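PDB 2SAS: sarcoplasmic calcium-binding proteins II, V, VI, and VII from Branchiostoma lanceolatum, which binds calcium ions through EF-hand loops in muscle, and seems more abundant in fast-contracting muscles, its precise role being unsettled. Local coordinates for residues Y165-L168 with L169-A173; G1-D4 with F5-Q8. One frame throughout, in Å; residues are numbered along the deposited sequence.

How the contacts relate
The chain opens with contact 2, in which residues 1-4 fold onto the first turn of helix 4-18, the helix that leads into the first calcium loop. More than 150 residues later contact 1 closes the last turn of helix 158-170 and starts the chain on its way out through residues 171-173. Each contact is local, and the two follow in series, neither enclosing the other. In space, however, their centres lie about 10 Å apart and they touch: N3 ND2 probably donates to P172 O at 3.1 Å, and F5 packs on A173. The start of helix 4-18 is thereby tied to the segment following helix 158-170.

Contact 1 (Y165-L168 with L169-A173); sequences YYRL and LTSPA
Y166 and T170, one helical turn apart, meet with the threonine hydroxyl seated over the tyrosine ring. T170 OG1 stands 3.5 Å above the ring plane, over its centre, with CZ and CE2 as its nearest ring atoms, while T170 CG2 passes near CE1. The threonine chi1 of 68° sets OG1 between the backbone N and the carbonyl carbon, within 2.8 Å of Y166 O, to which it donates a hydrogen bond. T170 N is bonded to the same oxygen, and the two donors come from opposite faces of the carbonyl plane, OG1 the farther out of it at 38°.

The preceding pair repeats the spacing with a methyl group. L169 CD2 lies over one face of the Y165 ring, 3.7 Å from its centroid and displaced toward the rim, in a CH-pi contact nearest CE1 and CZ. The Y165 ring also packs against helix 103-114, and L169 reaches W86 of helix 79-91, so this pair, both residues buried, belongs to the interior.

At the exit, S171 is the first residue to leave helical geometry. S171 N donates to R167 O at 3.1 Å, an i to i+4 bond that closes the last turn of helix 158-170, within the fourth EF-hand. S171 OG is hydrogen-bonded to D175 OD2, beyond the two segments, and lies 3.0 Å from R167 O, so which of the two takes its proton is not settled; D175 also pairs with the R167 guanidinium.

A single bond, to Y166 O, thus holds the threonine hydroxyl over the aromatic face, and that carbonyl, near the C-terminal end of the helix, has a side-chain as well as a backbone donor. The S171 hydroxyl may serve R167 O or D175.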
ATOM      1  N   TYR A 165     -10.788  -0.149 -14.096  1.00 17.18           N
ATOM      2  CA  TYR A 165     -11.088   0.934 -13.109  1.00 17.93           C
ATOM      3  C   TYR A 165     -12.501   0.708 -12.544  1.00 16.22           C
ATOM      4  O   TYR A 165     -12.645   0.648 -11.317  1.00 14.63           O
ATOM      5  CB  TYR A 165     -10.817   2.310 -13.677  1.00 17.31           C
ATOM      6  CG  TYR A 165     -11.094   3.497 -12.806  1.00 18.33           C
ATOM      7  CD1 TYR A 165     -12.413   3.982 -12.728  1.00 20.87           C
ATOM      8  CD2 TYR A 165     -10.132   4.191 -12.115  1.00 18.94           C
ATOM      9  CE1 TYR A 165     -12.725   5.117 -11.995  1.00 22.44           C
ATOM     10  CE2 TYR A 165     -10.414   5.325 -11.338  1.00 20.52           C
ATOM     11  CZ  TYR A 165     -11.709   5.799 -11.315  1.00 23.57           C
ATOM     12  OH  TYR A 165     -12.043   6.913 -10.568  1.00 24.41           O
ATOM     13  N   TYR A 166     -13.437   0.458 -13.443  1.00 15.95           N
ATOM     14  CA  TYR A 166     -14.834   0.179 -13.139  1.00 16.27           C
ATOM     15  C   TYR A 166     -14.990  -0.934 -12.113  1.00 17.09           C
ATOM     16  O   TYR A 166     -15.767  -0.851 -11.145  1.00 19.09           O
ATOM     17  CB  TYR A 166     -15.654  -0.254 -14.395  1.00 13.75           C
ATOM     18  CG  TYR A 166     -17.107  -0.476 -14.025  1.00 17.31           C
ATOM     19  CD1 TYR A 166     -17.856   0.614 -13.572  1.00 19.73           C
ATOM     20  CD2 TYR A 166     -17.772  -1.710 -14.117  1.00 18.56           C
ATOM     21  CE1 TYR A 166     -19.193   0.536 -13.216  1.00 19.88           C
ATOM     22  CE2 TYR A 166     -19.109  -1.830 -13.744  1.00 20.49           C
ATOM     23  CZ  TYR A 166     -19.816  -0.712 -13.311  1.00 22.34           C
ATOM     24  OH  TYR A 166     -21.142  -0.816 -12.966  1.00 24.71           O
ATOM     25  N   ARG A 167     -14.264  -2.013 -12.340  1.00 16.87           N
ATOM     26  CA  ARG A 167     -14.357  -3.185 -11.454  1.00 15.64           C
ATOM     27  C   ARG A 167     -13.713  -2.942 -10.101  1.00 14.11           C
ATOM     28  O   ARG A 167     -14.164  -3.590  -9.137  1.00 14.05           O
ATOM     29  CB  ARG A 167     -13.758  -4.416 -12.105  1.00 15.24           C
ATOM     30  CG  ARG A 167     -14.511  -4.843 -13.379  1.00 14.18           C
ATOM     31  CD  ARG A 167     -13.594  -5.910 -13.966  1.00 17.79           C
ATOM     32  NE  ARG A 167     -14.265  -6.623 -15.029  1.00 22.00           N
ATOM     33  CZ  ARG A 167     -15.006  -7.715 -14.765  1.00 25.34           C
ATOM     34  NH1 ARG A 167     -15.062  -8.155 -13.496  1.00 25.97           N
ATOM     35  NH2 ARG A 167     -15.617  -8.363 -15.747  1.00 25.93           N
ATOM     36  N   LEU A 168     -12.718  -2.116 -10.089  1.00 14.14           N
ATOM     37  CA  LEU A 168     -11.990  -1.744  -8.874  1.00 17.30           C
ATOM     38  C   LEU A 168     -12.951  -0.960  -7.948  1.00 17.56           C
ATOM     39  O   LEU A 168     -12.947  -1.089  -6.745  1.00 17.32           O
ATOM     40  CB  LEU A 168     -10.825  -0.797  -9.270  1.00 18.97           C
ATOM     41  CG  LEU A 168      -9.661  -0.586  -8.349  1.00 21.47           C
ATOM     42  CD1 LEU A 168      -9.315   0.910  -8.198  1.00 23.67           C
ATOM     43  CD2 LEU A 168      -9.873  -1.148  -6.957  1.00 20.08           C
ATOM     44  N   LEU A 169     -13.708  -0.071  -8.594  1.00 18.49           N
ATOM     45  CA  LEU A 169     -14.651   0.790  -7.902  1.00 18.86           C
ATOM     46  C   LEU A 169     -15.934   0.039  -7.493  1.00 17.84           C
ATOM     47  O   LEU A 169     -16.471   0.342  -6.401  1.00 17.39           O
ATOM     48  CB  LEU A 169     -14.894   2.044  -8.740  1.00 18.19           C
ATOM     49  CG  LEU A 169     -14.171   3.343  -8.454  1.00 18.16           C
ATOM     50  CD1 LEU A 169     -14.200   3.738  -6.978  1.00 17.84           C
ATOM     51  CD2 LEU A 169     -12.690   3.179  -8.856  1.00 19.14           C
ATOM     52  N   THR A 170     -16.430  -0.863  -8.308  1.00 15.79           N
ATOM     53  CA  THR A 170     -17.714  -1.491  -7.962  1.00 15.76           C
ATOM     54  C   THR A 170     -17.908  -2.915  -7.610  1.00 16.95           C
ATOM     55  O   THR A 170     -18.888  -3.178  -6.815  1.00 17.91           O
ATOM     56  CB  THR A 170     -18.726  -1.070  -9.118  1.00 15.41           C
ATOM     57  OG1 THR A 170     -18.251  -1.744 -10.306  1.00 16.51           O
ATOM     58  CG2 THR A 170     -18.752   0.460  -9.307  1.00 14.84           C
ATOM     59  N   SER A 171     -17.050  -3.858  -7.964  1.00 17.29           N
ATOM     60  CA  SER A 171     -17.313  -5.267  -7.665  1.00 16.92           C
ATOM     61  C   SER A 171     -17.332  -5.575  -6.184  1.00 17.18           C
ATOM     62  O   SER A 171     -16.491  -5.085  -5.444  1.00 17.50           O
ATOM     63  CB  SER A 171     -16.308  -6.215  -8.323  1.00 16.44           C
ATOM     64  OG  SER A 171     -16.133  -5.791  -9.671  1.00 19.78           O
ATOM     65  N   PRO A 172     -18.279  -6.443  -5.867  1.00 16.56           N
ATOM     66  CA  PRO A 172     -18.423  -6.898  -4.485  1.00 15.58           C
ATOM     67  C   PRO A 172     -17.507  -8.081  -4.276  1.00 15.71           C
ATOM     68  O   PRO A 172     -17.534  -8.652  -3.174  1.00 17.41           O
ATOM     69  CB  PRO A 172     -19.925  -7.184  -4.410  1.00 14.00           C
ATOM     70  CG  PRO A 172     -20.255  -7.737  -5.736  1.00 13.85           C
ATOM     71  CD  PRO A 172     -19.335  -7.001  -6.716  1.00 15.90           C
ATOM     72  N   ALA A 173     -16.691  -8.463  -5.246  1.00 15.27           N
ATOM     73  CA  ALA A 173     -15.781  -9.591  -5.210  1.00 15.07           C
ATOM     74  C   ALA A 173     -14.504  -9.419  -6.019  1.00 14.84           C
ATOM     75  O   ALA A 173     -14.589  -8.838  -7.104  1.00 14.06           O
ATOM     76  CB  ALA A 173     -16.500 -10.838  -5.805  1.00 15.49           C
TER

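Contact 2 (G1-D4 with F5-Q8); sequences GLND and FQKQ
Q6 turns back along its own helix start to meet L2 and N3, its side chain crossing both at about a right angle. From CB, 3.4 Å from N3 OD1, the chain continues to CG, which lies closer to that oxygen at 3.1 Å. The extension beyond CG carries CD past N3 OD1 toward N3 N. The terminal amide arrives beside the backbone of L2 and N3, near the L2 side chain; its plane is turned 68° from that of the N3 amide.

N3 OD1 is also the acceptor that starts the helix. N3 occupies the N-cap, and Q6 N donates to its OD1 at 2.9 Å, nearly in line with the side-chain C=O; the asparagine chi1 of 59° folds the carbonyl over the first turn. This is an asparagine N-cap on helix 4-18, which leads into the first EF-hand calcium loop.

Backbone bonds from K7 N to N3 O (3.1 Å) and from Q8 N to D4 O (2.9 Å) continue the turn. K7 lays its aliphatic chain along the opening residues: CG approaches L2 CB, CD comes within 3.6 Å of L2 O, and bends along the chain bring NZ to 4.0 Å from D4 OD1, an attraction of opposite charges too long for a salt bridge.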
ATOM      1  N   GLY A   1     -25.445  -1.719   2.084  1.00 23.16           N
ATOM      2  CA  GLY A   1     -24.206  -0.951   2.277  1.00 23.71           C
ATOM      3  C   GLY A   1     -23.161  -1.420   1.268  1.00 23.49           C
ATOM      4  O   GLY A   1     -23.441  -1.964   0.176  1.00 25.75           O
ATOM      5  N   LEU A   2     -21.923  -1.239   1.634  1.00 21.01           N
ATOM      6  CA  LEU A   2     -20.839  -1.721   0.714  1.00 19.42           C
ATOM      7  C   LEU A   2     -20.220  -2.806   1.564  1.00 19.18           C
ATOM      8  O   LEU A   2     -20.347  -2.646   2.795  1.00 20.87           O
ATOM      9  CB  LEU A   2     -20.078  -0.477   0.351  1.00 16.84           C
ATOM     10  CG  LEU A   2     -20.042   0.102  -1.030  1.00 15.81           C
ATOM     11  CD1 LEU A   2     -21.314   0.162  -1.807  1.00 14.40           C
ATOM     12  CD2 LEU A   2     -19.501   1.534  -0.847  1.00 19.76           C
ATOM     13  N   ASN A   3     -19.631  -3.869   1.062  1.00 18.80           N
ATOM     14  CA  ASN A   3     -19.015  -4.844   2.026  1.00 15.48           C
ATOM     15  C   ASN A   3     -17.622  -4.301   2.312  1.00 16.17           C
ATOM     16  O   ASN A   3     -17.209  -3.255   1.731  1.00 16.95           O
ATOM     17  CB  ASN A   3     -19.132  -6.230   1.449  1.00 17.08           C
ATOM     18  CG  ASN A   3     -18.455  -6.445   0.095  1.00 17.35           C
ATOM     19  OD1 ASN A   3     -17.602  -5.660  -0.297  1.00 17.81           O
ATOM     20  ND2 ASN A   3     -18.807  -7.501  -0.624  1.00 16.54           N
ATOM     21  N   ASP A   4     -16.893  -5.015   3.142  1.00 15.93           N
ATOM     22  CA  ASP A   4     -15.562  -4.696   3.602  1.00 16.18           C
ATOM     23  C   ASP A   4     -14.628  -4.458   2.384  1.00 16.01           C
ATOM     24  O   ASP A   4     -14.049  -3.385   2.295  1.00 15.11           O
ATOM     25  CB  ASP A   4     -15.002  -5.715   4.576  1.00 16.35           C
ATOM     26  CG  ASP A   4     -15.598  -5.678   5.966  1.00 18.90           C
ATOM     27  OD1 ASP A   4     -16.369  -4.784   6.260  1.00 19.72           O
ATOM     28  OD2 ASP A   4     -15.337  -6.591   6.794  1.00 21.61           O
ATOM     29  N   PHE A   5     -14.573  -5.463   1.551  1.00 15.57           N
ATOM     30  CA  PHE A   5     -13.806  -5.536   0.326  1.00 15.84           C
ATOM     31  C   PHE A   5     -14.018  -4.290  -0.534  1.00 17.03           C
ATOM     32  O   PHE A   5     -13.039  -3.677  -0.983  1.00 16.22           O
ATOM     33  CB  PHE A   5     -14.092  -6.802  -0.494  1.00 14.27           C
ATOM     34  CG  PHE A   5     -13.245  -6.899  -1.719  1.00 14.74           C
ATOM     35  CD1 PHE A   5     -11.853  -6.932  -1.615  1.00 14.82           C
ATOM     36  CD2 PHE A   5     -13.861  -6.917  -2.985  1.00 13.61           C
ATOM     37  CE1 PHE A   5     -11.061  -6.978  -2.796  1.00 14.28           C
ATOM     38  CE2 PHE A   5     -13.095  -7.015  -4.129  1.00 12.95           C
ATOM     39  CZ  PHE A   5     -11.710  -7.080  -4.044  1.00 11.68           C
ATOM     40  N   GLN A   6     -15.306  -3.978  -0.745  1.00 16.41           N
ATOM     41  CA  GLN A   6     -15.637  -2.805  -1.532  1.00 17.23           C
ATOM     42  C   GLN A   6     -15.027  -1.540  -0.931  1.00 17.97           C
ATOM     43  O   GLN A   6     -14.471  -0.695  -1.628  1.00 17.72           O
ATOM     44  CB  GLN A   6     -17.168  -2.615  -1.684  1.00 17.11           C
ATOM     45  CG  GLN A   6     -17.731  -3.664  -2.636  1.00 15.77           C
ATOM     46  CD  GLN A   6     -19.216  -3.454  -2.848  1.00 16.86           C
ATOM     47  OE1 GLN A   6     -19.665  -3.219  -3.963  1.00 15.28           O
ATOM     48  NE2 GLN A   6     -19.931  -3.620  -1.715  1.00 14.72           N
ATOM     49  N   LYS A   7     -15.174  -1.399   0.378  1.00 19.30           N
ATOM     50  CA  LYS A   7     -14.718  -0.256   1.142  1.00 19.59           C
ATOM     51  C   LYS A   7     -13.206  -0.134   1.169  1.00 19.19           C
ATOM     52  O   LYS A   7     -12.689   1.008   1.260  1.00 19.57           O
ATOM     53  CB  LYS A   7     -15.302  -0.204   2.560  1.00 21.27           C
ATOM     54  CG  LYS A   7     -16.748   0.302   2.493  1.00 22.62           C
ATOM     55  CD  LYS A   7     -17.648  -0.325   3.534  1.00 23.09           C
ATOM     56  CE  LYS A   7     -17.070  -0.224   4.920  1.00 25.45           C
ATOM     57  NZ  LYS A   7     -17.884  -1.091   5.845  1.00 27.72           N
ATOM     58  N   GLN A   8     -12.578  -1.262   1.075  1.00 18.32           N
ATOM     59  CA  GLN A   8     -11.101  -1.375   1.050  1.00 18.66           C
ATOM     60  C   GLN A   8     -10.547  -0.728  -0.231  1.00 17.55           C
ATOM     61  O   GLN A   8      -9.563   0.047  -0.170  1.00 18.05           O
ATOM     62  CB  GLN A   8     -10.716  -2.822   1.132  1.00 20.55           C
ATOM     63  CG  GLN A   8      -9.322  -3.248   1.442  1.00 25.05           C
ATOM     64  CD  GLN A   8      -9.137  -4.764   1.287  1.00 29.26           C
ATOM     65  OE1 GLN A   8      -9.906  -5.603   1.777  1.00 28.61           O
ATOM     66  NE2 GLN A   8      -8.050  -5.047   0.565  1.00 29.42           N
TER